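PDB 1B02: thymidylate synthase 1 from Bacillus subtilis, which catalyses the reductive methylation of dUMP to dTMP, using 5,10-methylenetetrahydrofolate as both methyl donor and reductant. Local coordinates for residues T29-D34 with V223-I228; E241-W246 with F262-Y267; H106-Q111 with M156-C161; F191-Y196 with Y214-G219. All blocks are in the same frame, centred on the assembly; numbering follows the deposited sequence.

Interaction 1: residues T29-D34 with V223-I228; sequences TKWDSD and VYTRHI. With UFP (5-fluoro-2'-deoxyuridine-5'-monophosphate), chain B.
The guanidinium of R226 lies flat on the W31 indole, their planes 5° apart, with R226 CZ 3.5 Å from the centroid of the five-membered ring of W31 in a cation-pi stack. The alkyl part of the arginine continues over the same face, and R226 CD makes a CH-pi contact 3.6 Å from the centroid of the six-membered ring of W31. Extended from CG to NE, the chain of R226 spans both indole rings and delivers its terminal nitrogens to the loop 29-34. There R226 NH2 forms a salt bridge to the syn side of D34 OD2 at 2.6 Å, with the carboxylate turned 87° from the guanidinium plane. At the indole rim, W31 CH2 packs 3.4 Å from Y224 CB, and the ring edge points at the face of H227 in an offset edge-to-face pair. W31, Y224 and H227 thus form an aromatic cluster where strand 210-224 of the thymidylate synthase fold leaves the nucleotide site. From the strand end, Y224 OH shares a 2.8 Å hydrogen bond with O3' of the bound 5-fluoro-dUMP, while T29 CG2 sits 3.4 Å from Y224 OH. A water accepts from W31 NE1 and also bonds T225 OG1. An alanine in place of W31 would strip R226 of its stacking surface, and the guanidinium would probably be freer to swing away from D34. Further out, E276 fixes several of these groups: its carboxylate takes R226 NH1 and S33 OG, and its backbone oxygen bonds H227 NE2. T36 holds D34 OD1, and A38 O holds T29 OG1.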
# COMPACT_ATOMS: atom_id res chain seq x y z
N THR A 29 17.67 2.82 9.40
CA THR A 29 16.71 3.76 9.97
C THR A 29 17.12 4.41 11.29
O THR A 29 17.72 3.78 12.16
CB THR A 29 15.36 3.07 10.17
OG1 THR A 29 15.55 1.84 10.89
CG2 THR A 29 14.72 2.76 8.82
N LYS A 30 16.77 5.69 11.42
CA LYS A 30 17.05 6.48 12.62
C LYS A 30 15.73 7.11 13.05
O LYS A 30 14.91 7.47 12.22
CB LYS A 30 18.06 7.58 12.31
CG LYS A 30 19.12 7.20 11.30
CD LYS A 30 20.48 7.76 11.68
CE LYS A 30 21.09 6.99 12.85
NZ LYS A 30 22.42 6.41 12.50
N TRP A 31 15.52 7.23 14.36
CA TRP A 31 14.29 7.81 14.88
C TRP A 31 14.14 9.29 14.53
O TRP A 31 15.10 10.05 14.57
CB TRP A 31 14.22 7.61 16.39
CG TRP A 31 13.98 6.19 16.77
CD1 TRP A 31 14.84 5.37 17.44
CD2 TRP A 31 12.79 5.43 16.54
NE1 TRP A 31 14.27 4.13 17.63
CE2 TRP A 31 13.01 4.14 17.09
CE3 TRP A 31 11.57 5.70 15.91
CZ2 TRP A 31 12.04 3.13 17.03
CZ3 TRP A 31 10.61 4.69 15.86
CH2 TRP A 31 10.85 3.43 16.42
N ASP A 32 12.91 9.68 14.21
CA ASP A 32 12.60 11.06 13.83
C ASP A 32 13.05 12.10 14.85
O ASP A 32 13.65 13.11 14.49
CB ASP A 32 11.09 11.20 13.60
CG ASP A 32 10.75 12.33 12.64
OD1 ASP A 32 11.66 12.80 11.92
OD2 ASP A 32 9.57 12.74 12.60
N SER A 33 12.76 11.85 16.13
CA SER A 33 13.14 12.78 17.18
C SER A 33 14.63 12.84 17.48
O SER A 33 15.35 13.66 16.92
CB SER A 33 12.36 12.47 18.46
OG SER A 33 12.12 11.08 18.59
N ASP A 34 15.10 11.96 18.37
CA ASP A 34 16.50 11.94 18.78
C ASP A 34 17.54 11.56 17.73
O ASP A 34 18.74 11.76 17.94
CB ASP A 34 16.67 11.03 20.00
CG ASP A 34 15.89 9.74 19.87
OD1 ASP A 34 16.05 9.05 18.85
OD2 ASP A 34 15.11 9.43 20.80
N VAL A 223 8.40 -4.70 13.32
CA VAL A 223 7.73 -3.79 14.23
C VAL A 223 8.82 -3.05 15.01
O VAL A 223 9.58 -3.67 15.76
CB VAL A 223 6.83 -4.54 15.23
CG1 VAL A 223 6.62 -3.71 16.48
CG2 VAL A 223 5.49 -4.87 14.59
N TYR A 224 8.91 -1.74 14.83
CA TYR A 224 9.92 -0.94 15.52
C TYR A 224 9.73 -0.96 17.04
O TYR A 224 8.60 -0.90 17.53
CB TYR A 224 9.90 0.50 15.00
CG TYR A 224 10.45 0.63 13.59
CD1 TYR A 224 11.81 0.83 13.37
CD2 TYR A 224 9.61 0.55 12.48
CE1 TYR A 224 12.33 0.95 12.08
CE2 TYR A 224 10.11 0.66 11.18
CZ TYR A 224 11.47 0.86 10.99
OH TYR A 224 11.98 0.99 9.72
N THR A 225 10.83 -1.06 17.77
CA THR A 225 10.82 -1.14 19.24
C THR A 225 9.90 -0.16 19.98
O THR A 225 9.21 -0.56 20.92
CB THR A 225 12.24 -0.97 19.82
OG1 THR A 225 12.86 0.20 19.27
CG2 THR A 225 13.09 -2.20 19.50
N ARG A 226 9.90 1.10 19.58
CA ARG A 226 9.07 2.10 20.25
C ARG A 226 7.57 1.97 20.01
O ARG A 226 6.78 2.68 20.63
CB ARG A 226 9.53 3.50 19.83
CG ARG A 226 10.86 3.91 20.44
CD ARG A 226 11.30 5.27 19.93
NE ARG A 226 12.68 5.55 20.30
CZ ARG A 226 13.27 6.73 20.15
NH1 ARG A 226 12.60 7.75 19.62
NH2 ARG A 226 14.54 6.90 20.51
N HIS A 227 7.17 1.07 19.12
CA HIS A 227 5.76 0.88 18.81
C HIS A 227 5.11 -0.24 19.61
O HIS A 227 3.89 -0.30 19.73
CB HIS A 227 5.58 0.58 17.32
CG HIS A 227 6.07 1.66 16.41
ND1 HIS A 227 6.17 1.49 15.04
CD2 HIS A 227 6.49 2.92 16.66
CE1 HIS A 227 6.62 2.61 14.50
NE2 HIS A 227 6.83 3.49 15.46
N ILE A 228 5.93 -1.14 20.16
CA ILE A 228 5.41 -2.28 20.91
C ILE A 228 4.30 -1.94 21.91
O ILE A 228 3.23 -2.55 21.89
CB ILE A 228 6.54 -3.04 21.65
CG1 ILE A 228 7.33 -3.90 20.67
CG2 ILE A 228 5.96 -3.96 22.72
CD1 ILE A 228 8.32 -3.14 19.83
N1 UFP B . 7.39 0.89 4.47
C2 UFP B . 6.14 0.23 4.49
N3 UFP B . 5.16 0.48 3.48
C4 UFP B . 5.25 1.49 2.44
C5 UFP B . 6.44 2.62 2.51
C6 UFP B . 7.74 1.79 3.17
O2 UFP B . 5.71 -0.37 5.48
O4 UFP B . 4.55 1.45 1.42
F5 UFP B . 6.73 3.21 1.36
C1' UFP B . 8.40 0.79 5.58
C2' UFP B . 9.10 -0.54 5.78
C3' UFP B . 10.35 -0.02 6.47
C4' UFP B . 10.65 1.34 5.91
O3' UFP B . 10.10 0.07 7.86
O4' UFP B . 9.39 1.84 5.47
C5' UFP B . 11.63 1.54 4.74
O5' UFP B . 12.96 1.18 5.23
P UFP B . 13.79 0.07 4.48
O1P UFP B . 14.08 0.59 3.13
O2P UFP B . 13.10 -1.19 4.60
O3P UFP B . 15.03 -0.02 5.48
O HOH W 1 15.01 1.59 18.16

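Interaction 2: residues E241-W246 with F262-Y267; sequences EAPELW and FKLINY
A chi1 of 173° sets the W246 indole beside K263, the two side chains running alongside each other, and K263 CD lies 3.7 Å from W246 CE3. L245 also turns CG opposite its backbone N (chi1 -155°), which brings its CD2 to 4.1 Å from L264 CD2. These residues belong to a small two-stranded antiparallel sheet, 244-247 with 262-265. E244 with I265 and W246 with K263 are hydrogen-bonded pairs, and L245 with L264 is the non-hydrogen-bonded pair between them. The bonds are nearly straight at the centre, where I265 N reaches E244 O at 2.7 Å. One face, carrying L245 and L264, turns to the protein body: L245 touches R201 of helix 188-207 and L264 touches W65 of helix 65-77. The other carries E244, W246, K263 and I265, all exposed, with I265 CD1 3.7 Å from W246 CB across the strands. Ahead of strand 244-247, P243 extends the contact, its ring beside Y267 with the two CB atoms 3.7 Å apart. Y267 is itself tied by its hydroxyl to L58 and V63. At the far end, W246 O accepts K263 N at 3.0 Å and is also approached by F262 CA at 3.3 Å, a CA-H...O contact.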
# COMPACT_ATOMS: atom_id res chain seq x y z
N GLU A 241 -17.63 -4.25 13.01
CA GLU A 241 -17.88 -4.78 11.68
C GLU A 241 -17.18 -3.88 10.67
O GLU A 241 -17.14 -2.66 10.85
CB GLU A 241 -19.38 -4.82 11.38
CG GLU A 241 -20.16 -5.75 12.29
CD GLU A 241 -21.53 -5.19 12.64
OE1 GLU A 241 -22.24 -4.75 11.71
OE2 GLU A 241 -21.88 -5.19 13.84
N ALA A 242 -16.64 -4.48 9.63
CA ALA A 242 -15.94 -3.72 8.60
C ALA A 242 -16.91 -2.75 7.93
O ALA A 242 -18.10 -3.04 7.79
CB ALA A 242 -15.35 -4.66 7.56
N PRO A 243 -16.41 -1.57 7.53
CA PRO A 243 -17.28 -0.59 6.88
C PRO A 243 -17.49 -0.93 5.41
O PRO A 243 -16.86 -1.84 4.88
CB PRO A 243 -16.52 0.72 7.05
CG PRO A 243 -15.08 0.31 7.06
CD PRO A 243 -15.03 -1.08 7.66
N GLU A 244 -18.38 -0.20 4.76
CA GLU A 244 -18.65 -0.42 3.34
C GLU A 244 -17.96 0.69 2.57
O GLU A 244 -17.93 1.83 3.01
CB GLU A 244 -20.16 -0.38 3.08
CG GLU A 244 -20.91 -1.60 3.60
CD GLU A 244 -22.11 -1.95 2.75
OE1 GLU A 244 -22.35 -1.26 1.73
OE2 GLU A 244 -22.83 -2.91 3.11
N LEU A 245 -17.40 0.34 1.42
CA LEU A 245 -16.70 1.32 0.60
C LEU A 245 -17.54 1.70 -0.61
O LEU A 245 -17.84 0.86 -1.46
CB LEU A 245 -15.36 0.76 0.13
CG LEU A 245 -14.20 1.69 -0.24
CD1 LEU A 245 -13.67 1.30 -1.61
CD2 LEU A 245 -14.64 3.15 -0.25
N TRP A 246 -17.94 2.97 -0.68
CA TRP A 246 -18.73 3.44 -1.81
C TRP A 246 -17.80 4.09 -2.83
O TRP A 246 -17.03 4.99 -2.50
CB TRP A 246 -19.78 4.46 -1.35
CG TRP A 246 -20.52 5.11 -2.49
CD1 TRP A 246 -21.68 4.67 -3.08
CD2 TRP A 246 -20.15 6.30 -3.20
NE1 TRP A 246 -22.04 5.50 -4.12
CE2 TRP A 246 -21.12 6.51 -4.22
CE3 TRP A 246 -19.08 7.21 -3.09
CZ2 TRP A 246 -21.05 7.59 -5.10
CZ3 TRP A 246 -19.02 8.29 -3.98
CH2 TRP A 246 -20.00 8.47 -4.97
N PHE A 262 -14.74 8.40 -3.26
CA PHE A 262 -14.65 7.33 -2.27
C PHE A 262 -15.25 7.76 -0.95
O PHE A 262 -14.96 8.84 -0.44
CB PHE A 262 -13.18 6.94 -2.06
CG PHE A 262 -12.47 6.56 -3.33
CD1 PHE A 262 -12.55 5.26 -3.82
CD2 PHE A 262 -11.75 7.51 -4.05
CE1 PHE A 262 -11.92 4.92 -5.01
CE2 PHE A 262 -11.12 7.17 -5.24
CZ PHE A 262 -11.21 5.87 -5.72
N LYS A 263 -16.10 6.89 -0.40
CA LYS A 263 -16.76 7.17 0.87
C LYS A 263 -16.84 5.90 1.70
O LYS A 263 -17.38 4.89 1.25
CB LYS A 263 -18.17 7.70 0.62
CG LYS A 263 -18.27 9.22 0.56
CD LYS A 263 -19.42 9.66 -0.34
CE LYS A 263 -19.34 11.16 -0.64
NZ LYS A 263 -17.95 11.64 -0.88
N LEU A 264 -16.29 5.95 2.91
CA LEU A 264 -16.34 4.81 3.81
C LEU A 264 -17.63 4.95 4.61
O LEU A 264 -17.86 5.98 5.25
CB LEU A 264 -15.13 4.79 4.76
CG LEU A 264 -13.96 3.86 4.42
CD1 LEU A 264 -13.20 3.54 5.70
CD2 LEU A 264 -14.46 2.57 3.77
N ILE A 265 -18.47 3.93 4.57
CA ILE A 265 -19.74 3.97 5.27
C ILE A 265 -19.72 3.13 6.55
O ILE A 265 -19.33 1.97 6.54
CB ILE A 265 -20.89 3.46 4.35
CG1 ILE A 265 -21.30 4.57 3.39
CG2 ILE A 265 -22.09 3.03 5.19
CD1 ILE A 265 -20.28 4.87 2.32
N ASN A 266 -20.16 3.74 7.65
CA ASN A 266 -20.23 3.07 8.94
C ASN A 266 -18.88 2.57 9.45
O ASN A 266 -18.79 1.49 10.03
CB ASN A 266 -21.20 1.89 8.85
CG ASN A 266 -22.12 1.82 10.05
OD1 ASN A 266 -22.18 0.81 10.75
ND2 ASN A 266 -22.85 2.91 10.30
N TYR A 267 -17.84 3.37 9.25
CA TYR A 267 -16.52 2.99 9.71
C TYR A 267 -16.36 3.29 11.19
O TYR A 267 -16.06 4.41 11.58
CB TYR A 267 -15.44 3.74 8.91
CG TYR A 267 -14.02 3.47 9.38
CD1 TYR A 267 -13.66 2.23 9.91
CD2 TYR A 267 -13.04 4.45 9.30
CE1 TYR A 267 -12.37 1.98 10.35
CE2 TYR A 267 -11.74 4.22 9.74
CZ TYR A 267 -11.41 2.98 10.27
OH TYR A 267 -10.13 2.75 10.71

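Interaction 3: residues H106-Q111 with M156-C161; sequences HAYGFQ and MALTPC. With UFP (5-fluoro-2'-deoxyuridine-5'-monophosphate), chain B.
Apolar contacts come first between A107 and M156, with A107 CB 3.5 Å from M156 CG. The methionine is extended beyond CG (chi2 -176°), and this carries its CE along H106 O to 3.4 Å and on toward the amide of Q111. Nearer the nucleotide, P160 CB lies over one face of the Y108 ring, 3.9 Å from Y108 CZ. The polar contacts run through water: one molecule, in the plane of the phenol, has its oxygen 2.6 Å from Y108 OH and donates to O4 of 5-fluoro-dUMP. Within the segment 106-111, Q111 NE2 of the helix reaches back to H106 O in the preceding loop, donating from above the carbonyl plane, and E152 is a second partner of that amide. The covalent contact is the bond of C161 SG to C6 of the nucleotide, which agrees with the assignment of this cysteine as the nucleophile of thymidylate synthases. Y108 OH also lies 2.9 Å from F5 of the ligand. A phenylalanine at Y108 would lack the hydroxyl, and the water at O4 would probably lose one of its anchors and be freer to shift. Y108 is the N-cap of helix 109-113 and meets W94 edge-to-face, while the loop 156-161 is bonded by R181 of strand 173-184 and runs on into strand 162-169.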
# COMPACT_ATOMS: atom_id res chain seq x y z
N HIS A 106 13.72 9.02 -8.95
CA HIS A 106 13.12 8.23 -10.02
C HIS A 106 12.43 7.01 -9.43
O HIS A 106 12.76 5.88 -9.77
CB HIS A 106 14.21 7.77 -10.99
CG HIS A 106 14.77 8.87 -11.84
ND1 HIS A 106 14.51 10.20 -11.59
CD2 HIS A 106 15.58 8.84 -12.92
CE1 HIS A 106 15.13 10.94 -12.49
NE2 HIS A 106 15.79 10.14 -13.31
N ALA A 107 11.45 7.26 -8.56
CA ALA A 107 10.73 6.17 -7.92
C ALA A 107 9.22 6.33 -7.96
O ALA A 107 8.70 7.37 -8.37
CB ALA A 107 11.20 6.05 -6.47
N TYR A 108 8.53 5.28 -7.53
CA TYR A 108 7.08 5.26 -7.48
C TYR A 108 6.43 5.81 -8.74
O TYR A 108 6.64 5.30 -9.84
CB TYR A 108 6.60 6.03 -6.25
CG TYR A 108 6.87 5.30 -4.95
CD1 TYR A 108 8.11 5.41 -4.31
CD2 TYR A 108 5.90 4.48 -4.38
CE1 TYR A 108 8.37 4.71 -3.13
CE2 TYR A 108 6.16 3.77 -3.20
CZ TYR A 108 7.39 3.89 -2.59
OH TYR A 108 7.64 3.19 -1.43
N GLY A 109 5.63 6.87 -8.58
CA GLY A 109 4.94 7.47 -9.71
C GLY A 109 5.80 7.62 -10.95
O GLY A 109 5.32 7.43 -12.07
N PHE A 110 7.07 7.96 -10.76
CA PHE A 110 7.99 8.14 -11.87
C PHE A 110 8.12 6.86 -12.71
O PHE A 110 8.20 6.93 -13.94
CB PHE A 110 9.37 8.54 -11.35
CG PHE A 110 10.39 8.74 -12.42
CD1 PHE A 110 10.53 9.96 -13.06
CD2 PHE A 110 11.22 7.69 -12.81
CE1 PHE A 110 11.48 10.15 -14.07
CE2 PHE A 110 12.17 7.86 -13.82
CZ PHE A 110 12.30 9.09 -14.45
N GLN A 111 8.16 5.71 -12.05
CA GLN A 111 8.29 4.44 -12.74
C GLN A 111 7.01 4.09 -13.49
O GLN A 111 7.05 3.70 -14.65
CB GLN A 111 8.61 3.32 -11.74
CG GLN A 111 10.03 3.34 -11.21
CD GLN A 111 11.07 3.42 -12.31
OE1 GLN A 111 10.96 2.75 -13.33
NE2 GLN A 111 12.09 4.25 -12.10
N MET A 156 16.77 6.71 -6.45
CA MET A 156 15.54 6.74 -5.68
C MET A 156 15.81 7.19 -4.25
O MET A 156 16.68 6.65 -3.57
CB MET A 156 14.89 5.35 -5.66
CG MET A 156 14.47 4.84 -7.02
SD MET A 156 13.61 3.26 -6.91
CE MET A 156 13.56 2.80 -8.64
N ALA A 157 15.07 8.19 -3.80
CA ALA A 157 15.24 8.71 -2.44
C ALA A 157 15.06 7.57 -1.45
O ALA A 157 15.74 7.49 -0.43
CB ALA A 157 14.23 9.80 -2.17
N LEU A 158 14.12 6.68 -1.76
CA LEU A 158 13.83 5.53 -0.91
C LEU A 158 13.24 4.43 -1.78
O LEU A 158 12.16 4.60 -2.35
CB LEU A 158 12.84 5.91 0.19
CG LEU A 158 12.51 4.85 1.25
CD1 LEU A 158 12.31 5.52 2.59
CD2 LEU A 158 11.26 4.09 0.84
N THR A 159 13.95 3.31 -1.90
CA THR A 159 13.48 2.20 -2.70
C THR A 159 12.09 1.78 -2.21
O THR A 159 11.85 1.71 -1.01
CB THR A 159 14.46 1.02 -2.62
OG1 THR A 159 14.64 0.64 -1.25
CG2 THR A 159 15.80 1.43 -3.20
N PRO A 160 11.17 1.49 -3.14
CA PRO A 160 9.80 1.09 -2.82
C PRO A 160 9.65 -0.08 -1.85
O PRO A 160 10.38 -1.06 -1.94
CB PRO A 160 9.18 0.79 -4.18
CG PRO A 160 10.34 0.56 -5.10
CD PRO A 160 11.41 1.46 -4.60
N CYS A 161 8.70 0.05 -0.93
CA CYS A 161 8.43 -1.01 0.03
C CYS A 161 7.47 -2.00 -0.62
O CYS A 161 7.71 -3.21 -0.61
CB CYS A 161 7.81 -0.42 1.30
SG CYS A 161 8.71 1.01 1.98
N1 UFP B . 7.39 0.89 4.47
C2 UFP B . 6.14 0.23 4.49
N3 UFP B . 5.16 0.48 3.48
C4 UFP B . 5.25 1.49 2.44
C5 UFP B . 6.44 2.62 2.51
C6 UFP B . 7.74 1.79 3.17
O2 UFP B . 5.71 -0.37 5.48
O4 UFP B . 4.55 1.45 1.42
F5 UFP B . 6.73 3.21 1.36
C1' UFP B . 8.40 0.79 5.58
C2' UFP B . 9.10 -0.54 5.78
C3' UFP B . 10.35 -0.02 6.47
C4' UFP B . 10.65 1.34 5.91
O3' UFP B . 10.10 0.07 7.86
O4' UFP B . 9.39 1.84 5.47
C5' UFP B . 11.63 1.54 4.74
O5' UFP B . 12.96 1.18 5.23
P UFP B . 13.79 0.07 4.48
O1P UFP B . 14.08 0.59 3.13
O2P UFP B . 13.10 -1.19 4.60
O3P UFP B . 15.03 -0.02 5.48
O HOH W 2 5.61 1.57 -1.19

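Interaction 4: residues F191-Y196 with Y214-G219; sequences FNVFQY and YIFNIG. With UFP (5-fluoro-2'-deoxyuridine-5'-monophosphate), chain B.
The distinctive feature is a bond from a strand side chain to the helix backbone: Y214 OH donates to V193 O at 2.7 Å. It meets the oxygen at 119° from the C=O bond and is tilted from the carbonyl plane. The same hydroxyl is packed against Y196 CB, 3.1 Å away. Y214 reaches the helix because its CG is turned opposite the backbone N (chi1 176°), and F216 adopts a similar first torsion. V193 CG2 stands above the centre of the F216 ring, 4.0 Å from its centroid, in a CH-pi contact, and F216 CZ meets N192 CB at 3.6 Å. The phenylalanine thereby backs a residue of the nucleotide pocket. N192 OD1 accepts N3 of 5-fluoro-dUMP at 2.7 Å, while N192 ND2 donates to O4 of the ligand at 2.9 Å and also to Q195 OE1. These two amide contacts match the uracil edge, and N183 gives OD1 a further bond. Helix 188-207 is the crossover of the beta-alpha-beta unit between strands 173-184 and 210-224; its segment 191-196 runs at 151° to strand segment 214-218. Here V193 also touches M48 of strand 40-50, and F216 rests on V178 of strand 173-184.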
# COMPACT_ATOMS: atom_id res chain seq x y z
N PHE A 191 -1.86 1.20 5.96
CA PHE A 191 -2.00 2.05 4.79
C PHE A 191 -1.93 1.23 3.51
O PHE A 191 -2.75 1.38 2.61
CB PHE A 191 -0.87 3.08 4.76
CG PHE A 191 -1.26 4.45 5.25
CD1 PHE A 191 -1.93 4.60 6.46
CD2 PHE A 191 -0.92 5.58 4.52
CE1 PHE A 191 -2.25 5.87 6.94
CE2 PHE A 191 -1.24 6.86 4.99
CZ PHE A 191 -1.91 7.00 6.20
N ASN A 192 -0.93 0.35 3.44
CA ASN A 192 -0.70 -0.49 2.27
C ASN A 192 -1.82 -1.47 1.94
O ASN A 192 -2.32 -1.50 0.82
CB ASN A 192 0.61 -1.28 2.44
CG ASN A 192 1.82 -0.38 2.59
OD1 ASN A 192 2.75 -0.70 3.33
ND2 ASN A 192 1.81 0.75 1.89
N VAL A 193 -2.21 -2.29 2.92
CA VAL A 193 -3.26 -3.28 2.73
C VAL A 193 -4.56 -2.67 2.22
O VAL A 193 -5.22 -3.24 1.35
CB VAL A 193 -3.54 -4.04 4.04
CG1 VAL A 193 -4.74 -4.97 3.87
CG2 VAL A 193 -2.31 -4.83 4.44
N PHE A 194 -4.93 -1.52 2.77
CA PHE A 194 -6.17 -0.86 2.38
C PHE A 194 -6.07 -0.17 1.02
O PHE A 194 -6.87 -0.43 0.13
CB PHE A 194 -6.57 0.16 3.45
CG PHE A 194 -7.79 0.98 3.09
CD1 PHE A 194 -9.06 0.43 3.20
CD2 PHE A 194 -7.65 2.28 2.61
CE1 PHE A 194 -10.19 1.17 2.84
CE2 PHE A 194 -8.77 3.02 2.25
CZ PHE A 194 -10.04 2.47 2.36
N GLN A 195 -5.08 0.70 0.86
CA GLN A 195 -4.92 1.44 -0.38
C GLN A 195 -4.83 0.56 -1.63
O GLN A 195 -5.25 0.98 -2.71
CB GLN A 195 -3.68 2.34 -0.31
CG GLN A 195 -2.36 1.60 -0.21
CD GLN A 195 -1.18 2.53 -0.06
OE1 GLN A 195 -0.04 2.09 0.10
NE2 GLN A 195 -1.44 3.83 -0.12
N TYR A 196 -4.28 -0.64 -1.49
CA TYR A 196 -4.16 -1.52 -2.65
C TYR A 196 -5.43 -2.29 -2.95
O TYR A 196 -5.67 -2.68 -4.09
CB TYR A 196 -2.96 -2.45 -2.48
CG TYR A 196 -1.73 -1.82 -3.08
CD1 TYR A 196 -1.50 -1.86 -4.45
CD2 TYR A 196 -0.85 -1.08 -2.29
CE1 TYR A 196 -0.44 -1.17 -5.03
CE2 TYR A 196 0.22 -0.38 -2.86
CZ TYR A 196 0.41 -0.43 -4.23
OH TYR A 196 1.44 0.28 -4.80
N TYR A 214 -7.81 -11.16 -2.94
CA TYR A 214 -6.83 -10.10 -2.68
C TYR A 214 -5.78 -10.69 -1.75
O TYR A 214 -6.08 -11.06 -0.61
CB TYR A 214 -7.51 -8.89 -2.02
CG TYR A 214 -6.55 -7.79 -1.63
CD1 TYR A 214 -5.55 -7.36 -2.51
CD2 TYR A 214 -6.65 -7.16 -0.39
CE1 TYR A 214 -4.67 -6.34 -2.16
CE2 TYR A 214 -5.77 -6.13 -0.03
CZ TYR A 214 -4.79 -5.73 -0.92
OH TYR A 214 -3.93 -4.71 -0.57
N ILE A 215 -4.55 -10.78 -2.24
CA ILE A 215 -3.46 -11.35 -1.46
C ILE A 215 -2.34 -10.34 -1.23
O ILE A 215 -1.85 -9.70 -2.17
CB ILE A 215 -2.86 -12.60 -2.17
CG1 ILE A 215 -3.96 -13.64 -2.39
CG2 ILE A 215 -1.73 -13.19 -1.35
CD1 ILE A 215 -4.06 -14.13 -3.81
N PHE A 216 -1.94 -10.21 0.03
CA PHE A 216 -0.87 -9.29 0.41
C PHE A 216 0.30 -10.08 0.99
O PHE A 216 0.17 -10.74 2.02
CB PHE A 216 -1.39 -8.29 1.45
CG PHE A 216 -0.54 -7.06 1.57
CD1 PHE A 216 -0.78 -5.95 0.76
CD2 PHE A 216 0.53 -7.02 2.46
CE1 PHE A 216 0.03 -4.82 0.83
CE2 PHE A 216 1.35 -5.89 2.54
CZ PHE A 216 1.10 -4.80 1.72
N ASN A 217 1.45 -10.02 0.31
CA ASN A 217 2.64 -10.73 0.77
C ASN A 217 3.67 -9.77 1.33
O ASN A 217 3.88 -8.68 0.80
CB ASN A 217 3.28 -11.51 -0.39
CG ASN A 217 2.34 -12.51 -1.01
OD1 ASN A 217 1.90 -13.46 -0.36
ND2 ASN A 217 2.02 -12.30 -2.28
N ILE A 218 4.33 -10.19 2.41
CA ILE A 218 5.34 -9.37 3.05
C ILE A 218 6.65 -10.12 3.20
O ILE A 218 6.68 -11.26 3.66
CB ILE A 218 4.88 -8.90 4.45
CG1 ILE A 218 3.51 -8.23 4.35
CG2 ILE A 218 5.89 -7.94 5.03
CD1 ILE A 218 2.61 -8.48 5.54
N GLY A 219 7.74 -9.48 2.78
CA GLY A 219 9.06 -10.08 2.91
C GLY A 219 9.55 -9.89 4.33
O GLY A 219 9.39 -10.78 5.17
N1 UFP B . 7.39 0.89 4.47
C2 UFP B . 6.14 0.23 4.49
N3 UFP B . 5.16 0.48 3.48
C4 UFP B . 5.25 1.49 2.44
C5 UFP B . 6.44 2.62 2.51
C6 UFP B . 7.74 1.79 3.17
O2 UFP B . 5.71 -0.37 5.48
O4 UFP B . 4.55 1.45 1.42
F5 UFP B . 6.73 3.21 1.36
C1' UFP B . 8.40 0.79 5.58
C2' UFP B . 9.10 -0.54 5.78
C3' UFP B . 10.35 -0.02 6.47
C4' UFP B . 10.65 1.34 5.91
O3' UFP B . 10.10 0.07 7.86
O4' UFP B . 9.39 1.84 5.47
C5' UFP B . 11.63 1.54 4.74
O5' UFP B . 12.96 1.18 5.23
P UFP B . 13.79 0.07 4.48
O1P UFP B . 14.08 0.59 3.13
O2P UFP B . 13.10 -1.19 4.60
O3P UFP B . 15.03 -0.02 5.48

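In the fold
From the N terminus, the loop 29-34 is the first segment met, and its partner 223-228 comes only after most of the chain has passed, so interaction 1 closes the widest loop. Interactions 3 and 4 fall within it, one after the other: interaction 3 joins the start of helix 109-113 to the loop leading into strand 162-169, and interaction 4 sets helix 188-207 on strand 210-224, which also serves interaction 1. Interaction 2 follows in series, pairing strands 244-247 and 262-265 across a short loop, and no contacts cross. Interactions 1, 3 and 4 all reach the bound nucleotide. Interaction 2 lies away from that site, although its nearest atoms come within about 5 Å of interaction 4 without touching.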